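Molybdopterin molybdotransferase (Pyrococcus horikoshii, PDB 1UZ5) probably catalyses the insertion of molybdate into adenylyl-molybdopterin, releasing AMP, in a magnesium-dependent step of molybdenum cofactor biosynthesis. Local coordinates at residues R230-K242 with D262-V274. Sequence-based numbering, arbitrary orientation.
Sequences RDDKESLKALIEK and DLTASVIEELGEV. With SO4 (sulfate ion), chain F.
Leu263 reaches helix 233-242 with CG anti to its backbone N: chi1 177° carries the branch out to the start of the other helix, and the two methyls then divide the work, CD1 lying against the backbone of Lys233 and CD2 over the Asp231-Asp232 peptide, 3.3 Å from Asp232 N. Leu236 swings CG away from its own N in the same way (chi1 -171°), and its CD2 presses on Thr264 CG2 at 3.3 Å, tight for two methyls. One turn on, Val267 points from its helix at the other: CG1 lies 3.7 Å from Lys237 CA and also meets Ile240 CD1, while CG2 faces Leu236 CD2. Leu271 closes the row, with CD1 3.7 Å from Ile240 CG2 and CD2 beside Glu241. These two helices run in broadly the same direction, crossing at -51°, and pack on part of the mixed sheet of the probable molybdopterin-binding domain; beneath them Ile240 and Leu271 both touch Ile292, and Leu236 packs on Thr188. On the solvent side the extended chain of Lys233 passes Glu270, its CE 3.3 Å from OE2, though NZ makes just a long salt bridge to the same oxygen at 4.0 Å. Asp232 is the N-cap of helix 233-242, its OD1 accepting from Ser235 N. At the start of helix 263-271 a sulfate, probably from the crystallisation liquor, takes hydrogen bonds from Asp262 N and Leu263 N, where the helix dipole would favour an anion.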
loop_
_atom_site.group_PDB
_atom_site.type_symbol
_atom_site.label_atom_id
_atom_site.label_comp_id
_atom_site.label_asym_id
_atom_site.label_seq_id
_atom_site.Cartn_x
_atom_site.Cartn_y
_atom_site.Cartn_z
ATOM N N ARG A 230 11.795 -32.079 8.994
ATOM C CA ARG A 230 13.101 -32.733 9.050
ATOM C C ARG A 230 13.591 -32.835 7.609
ATOM O O ARG A 230 12.787 -32.842 6.675
ATOM C CB ARG A 230 12.974 -34.136 9.645
ATOM C CG ARG A 230 12.673 -34.171 11.135
ATOM C CD ARG A 230 13.935 -33.977 11.957
ATOM N NE ARG A 230 14.879 -35.080 11.771
ATOM C CZ ARG A 230 16.084 -35.141 12.334
ATOM N NH1 ARG A 230 16.504 -34.163 13.124
ATOM N NH2 ARG A 230 16.871 -36.185 12.104
ATOM N N ASP A 231 14.902 -32.915 7.419
ATOM C CA ASP A 231 15.442 -33.011 6.070
ATOM C C ASP A 231 15.370 -34.430 5.499
ATOM O O ASP A 231 16.396 -35.034 5.188
ATOM C CB ASP A 231 16.889 -32.506 6.042
ATOM C CG ASP A 231 17.432 -32.376 4.629
ATOM O OD1 ASP A 231 16.785 -31.699 3.804
ATOM O OD2 ASP A 231 18.507 -32.944 4.343
ATOM N N ASP A 232 14.155 -34.959 5.369
ATOM C CA ASP A 232 13.955 -36.293 4.806
ATOM C C ASP A 232 12.627 -36.357 4.045
ATOM O O ASP A 232 11.740 -35.526 4.253
ATOM C CB ASP A 232 14.012 -37.367 5.906
ATOM C CG ASP A 232 12.816 -37.333 6.828
ATOM O OD1 ASP A 232 11.690 -37.588 6.355
ATOM O OD2 ASP A 232 13.002 -37.060 8.032
ATOM N N LYS A 233 12.497 -37.342 3.162
ATOM C CA LYS A 233 11.298 -37.486 2.342
ATOM C C LYS A 233 9.958 -37.450 3.069
ATOM O O LYS A 233 9.151 -36.554 2.833
ATOM C CB LYS A 233 11.369 -38.770 1.509
ATOM C CG LYS A 233 10.197 -38.924 0.554
ATOM C CD LYS A 233 10.251 -40.220 -0.233
ATOM C CE LYS A 233 9.030 -40.353 -1.137
ATOM N NZ LYS A 233 9.009 -41.637 -1.894
ATOM N N GLU A 234 9.713 -38.423 3.940
ATOM C CA GLU A 234 8.442 -38.488 4.651
ATOM C C GLU A 234 8.042 -37.185 5.339
ATOM O O GLU A 234 6.959 -36.657 5.091
ATOM C CB GLU A 234 8.455 -39.629 5.674
ATOM C CG GLU A 234 9.441 -39.459 6.817
ATOM C CD GLU A 234 9.333 -40.571 7.848
ATOM O OE1 GLU A 234 8.241 -40.733 8.436
ATOM O OE2 GLU A 234 10.337 -41.280 8.069
ATOM N N SER A 235 8.913 -36.668 6.198
ATOM C CA SER A 235 8.624 -35.435 6.921
ATOM C C SER A 235 8.278 -34.277 5.989
ATOM O O SER A 235 7.261 -33.610 6.164
ATOM C CB SER A 235 9.821 -35.044 7.794
ATOM O OG SER A 235 9.551 -33.865 8.534
ATOM N N LEU A 236 9.128 -34.044 4.997
ATOM C CA LEU A 236 8.916 -32.955 4.059
ATOM C C LEU A 236 7.671 -33.129 3.180
ATOM O O LEU A 236 6.903 -32.183 2.997
ATOM C CB LEU A 236 10.160 -32.778 3.187
ATOM C CG LEU A 236 10.182 -31.539 2.297
ATOM C CD1 LEU A 236 9.966 -30.295 3.142
ATOM C CD2 LEU A 236 11.509 -31.464 1.572
ATOM N N LYS A 237 7.464 -34.329 2.645
ATOM C CA LYS A 237 6.307 -34.574 1.786
ATOM C C LYS A 237 4.990 -34.352 2.524
ATOM O O LYS A 237 4.063 -33.748 1.985
ATOM C CB LYS A 237 6.327 -36.000 1.226
ATOM C CG LYS A 237 5.292 -36.225 0.124
ATOM C CD LYS A 237 5.242 -37.670 -0.355
ATOM C CE LYS A 237 4.640 -38.586 0.702
ATOM N NZ LYS A 237 4.450 -39.978 0.196
ATOM N N ALA A 238 4.914 -34.841 3.756
ATOM C CA ALA A 238 3.711 -34.699 4.567
ATOM C C ALA A 238 3.372 -33.238 4.852
ATOM O O ALA A 238 2.205 -32.840 4.801
ATOM C CB ALA A 238 3.879 -35.449 5.875
ATOM N N LEU A 239 4.395 -32.444 5.154
ATOM C CA LEU A 239 4.187 -31.036 5.465
ATOM C C LEU A 239 3.847 -30.226 4.218
ATOM O O LEU A 239 2.997 -29.340 4.266
ATOM C CB LEU A 239 5.427 -30.461 6.159
ATOM C CG LEU A 239 5.217 -29.194 6.992
ATOM C CD1 LEU A 239 4.038 -29.387 7.939
ATOM C CD2 LEU A 239 6.489 -28.882 7.777
ATOM N N ILE A 240 4.508 -30.524 3.103
ATOM C CA ILE A 240 4.229 -29.818 1.862
ATOM C C ILE A 240 2.786 -30.090 1.438
ATOM O O ILE A 240 2.102 -29.203 0.927
ATOM C CB ILE A 240 5.179 -30.255 0.732
ATOM C CG1 ILE A 240 6.588 -29.723 1.009
ATOM C CG2 ILE A 240 4.676 -29.736 -0.606
ATOM C CD1 ILE A 240 7.601 -30.061 -0.069
ATOM N N GLU A 241 2.326 -31.319 1.655
ATOM C CA GLU A 241 0.957 -31.677 1.305
ATOM C C GLU A 241 -0.043 -30.847 2.102
ATOM O O GLU A 241 -1.053 -30.402 1.562
ATOM C CB GLU A 241 0.715 -33.166 1.550
ATOM C CG GLU A 241 1.175 -34.056 0.407
ATOM C CD GLU A 241 1.055 -35.528 0.742
ATOM O OE1 GLU A 241 -0.018 -35.939 1.234
ATOM O OE2 GLU A 241 2.030 -36.272 0.508
ATOM N N LYS A 242 0.239 -30.641 3.386
ATOM C CA LYS A 242 -0.641 -29.846 4.236
ATOM C C LYS A 242 -0.576 -28.380 3.822
ATOM O O LYS A 242 -1.589 -27.687 3.777
ATOM C CB LYS A 242 -0.241 -29.988 5.704
ATOM C CG LYS A 242 -0.379 -31.402 6.245
ATOM C CD LYS A 242 -0.075 -31.470 7.736
ATOM C CE LYS A 242 -0.235 -32.890 8.260
ATOM N NZ LYS A 242 -0.019 -32.975 9.731
ATOM N N ASP A 262 18.905 -31.890 -2.865
ATOM C CA ASP A 262 18.002 -32.097 -3.993
ATOM C C ASP A 262 16.761 -32.848 -3.512
ATOM O O ASP A 262 15.941 -33.303 -4.312
ATOM C CB ASP A 262 18.714 -32.898 -5.088
ATOM C CG ASP A 262 18.097 -32.692 -6.460
ATOM O OD1 ASP A 262 16.904 -33.014 -6.641
ATOM O OD2 ASP A 262 18.813 -32.207 -7.362
ATOM N N LEU A 263 16.628 -32.965 -2.195
ATOM C CA LEU A 263 15.500 -33.659 -1.587
ATOM C C LEU A 263 14.168 -32.947 -1.809
ATOM O O LEU A 263 13.182 -33.572 -2.194
ATOM C CB LEU A 263 15.740 -33.824 -0.086
ATOM C CG LEU A 263 14.610 -34.469 0.718
ATOM C CD1 LEU A 263 14.323 -35.864 0.194
ATOM C CD2 LEU A 263 15.008 -34.520 2.177
ATOM N N THR A 264 14.137 -31.643 -1.563
ATOM C CA THR A 264 12.911 -30.871 -1.735
ATOM C C THR A 264 12.478 -30.858 -3.193
ATOM O O THR A 264 11.291 -30.952 -3.498
ATOM C CB THR A 264 13.089 -29.416 -1.263
ATOM O OG1 THR A 264 14.026 -28.748 -2.113
ATOM C CG2 THR A 264 13.606 -29.385 0.163
ATOM N N ALA A 265 13.446 -30.742 -4.094
ATOM C CA ALA A 265 13.145 -30.726 -5.516
ATOM C C ALA A 265 12.487 -32.038 -5.914
ATOM O O ALA A 265 11.529 -32.051 -6.691
ATOM C CB ALA A 265 14.419 -30.512 -6.319
ATOM N N SER A 266 12.990 -33.139 -5.365
ATOM C CA SER A 266 12.451 -34.458 -5.677
ATOM C C SER A 266 11.049 -34.629 -5.109
ATOM O O SER A 266 10.202 -35.292 -5.711
ATOM C CB SER A 266 13.369 -35.557 -5.130
ATOM O OG SER A 266 13.318 -35.617 -3.717
ATOM N N VAL A 267 10.801 -34.036 -3.945
ATOM C CA VAL A 267 9.483 -34.133 -3.334
ATOM C C VAL A 267 8.476 -33.337 -4.162
ATOM O O VAL A 267 7.361 -33.791 -4.407
ATOM C CB VAL A 267 9.494 -33.599 -1.889
ATOM C CG1 VAL A 267 8.074 -33.566 -1.335
ATOM C CG2 VAL A 267 10.372 -34.488 -1.023
ATOM N N ILE A 268 8.885 -32.152 -4.596
ATOM C CA ILE A 268 8.022 -31.302 -5.407
ATOM C C ILE A 268 7.781 -31.972 -6.757
ATOM O O ILE A 268 6.673 -31.935 -7.295
ATOM C CB ILE A 268 8.670 -29.916 -5.632
ATOM C CG1 ILE A 268 8.787 -29.179 -4.293
ATOM C CG2 ILE A 268 7.852 -29.105 -6.626
ATOM C CD1 ILE A 268 9.554 -27.876 -4.374
ATOM N N GLU A 269 8.826 -32.596 -7.289
ATOM C CA GLU A 269 8.750 -33.279 -8.574
ATOM C C GLU A 269 7.719 -34.403 -8.563
ATOM O O GLU A 269 7.027 -34.630 -9.558
ATOM C CB GLU A 269 10.122 -33.849 -8.949
ATOM C CG GLU A 269 10.173 -34.462 -10.334
ATOM C CD GLU A 269 9.951 -33.438 -11.428
ATOM O OE1 GLU A 269 10.822 -32.561 -11.606
ATOM O OE2 GLU A 269 8.903 -33.506 -12.105
ATOM N N GLU A 270 7.608 -35.104 -7.439
ATOM C CA GLU A 270 6.658 -36.204 -7.338
ATOM C C GLU A 270 5.250 -35.780 -6.939
ATOM O O GLU A 270 4.296 -36.534 -7.133
ATOM C CB GLU A 270 7.176 -37.265 -6.362
ATOM C CG GLU A 270 7.359 -36.792 -4.937
ATOM C CD GLU A 270 7.948 -37.875 -4.051
ATOM O OE1 GLU A 270 9.086 -38.314 -4.326
ATOM O OE2 GLU A 270 7.274 -38.289 -3.084
ATOM N N LEU A 271 5.114 -34.583 -6.374
ATOM C CA LEU A 271 3.799 -34.089 -5.977
ATOM C C LEU A 271 3.229 -33.213 -7.086
ATOM O O LEU A 271 2.016 -33.007 -7.175
ATOM C CB LEU A 271 3.890 -33.280 -4.680
ATOM C CG LEU A 271 4.064 -34.055 -3.375
ATOM C CD1 LEU A 271 4.180 -33.078 -2.215
ATOM C CD2 LEU A 271 2.875 -34.979 -3.166
ATOM N N GLY A 272 4.116 -32.704 -7.934
ATOM C CA GLY A 272 3.688 -31.851 -9.026
ATOM C C GLY A 272 4.749 -31.701 -10.096
ATOM O O GLY A 272 5.213 -32.689 -10.658
ATOM N N GLU A 273 5.139 -30.463 -10.374
ATOM C CA GLU A 273 6.145 -30.191 -11.391
ATOM C C GLU A 273 7.134 -29.120 -10.954
ATOM O O GLU A 273 6.776 -28.176 -10.254
ATOM C CB GLU A 273 5.470 -29.752 -12.693
ATOM C CG GLU A 273 6.442 -29.310 -13.781
ATOM C CD GLU A 273 5.747 -28.985 -15.094
ATOM O OE1 GLU A 273 5.095 -29.891 -15.660
ATOM O OE2 GLU A 273 5.850 -27.829 -15.558
ATOM N N VAL A 274 8.386 -29.280 -11.371
ATOM C CA VAL A 274 9.430 -28.324 -11.046
ATOM C C VAL A 274 9.741 -27.517 -12.295
ATOM O O VAL A 274 10.345 -28.027 -13.238
ATOM C CB VAL A 274 10.727 -29.027 -10.574
ATOM C CG1 VAL A 274 11.849 -28.014 -10.434
ATOM C CG2 VAL A 274 10.490 -29.722 -9.243
HETATM S S SO4 F . 17.625 -30.482 0.377
HETATM O O1 SO4 F . 17.304 -29.959 -1.125
HETATM O O2 SO4 F . 18.432 -31.674 0.193
HETATM O O3 SO4 F . 18.236 -29.549 1.054
HETATM O O4 SO4 F . 16.328 -30.863 0.871
#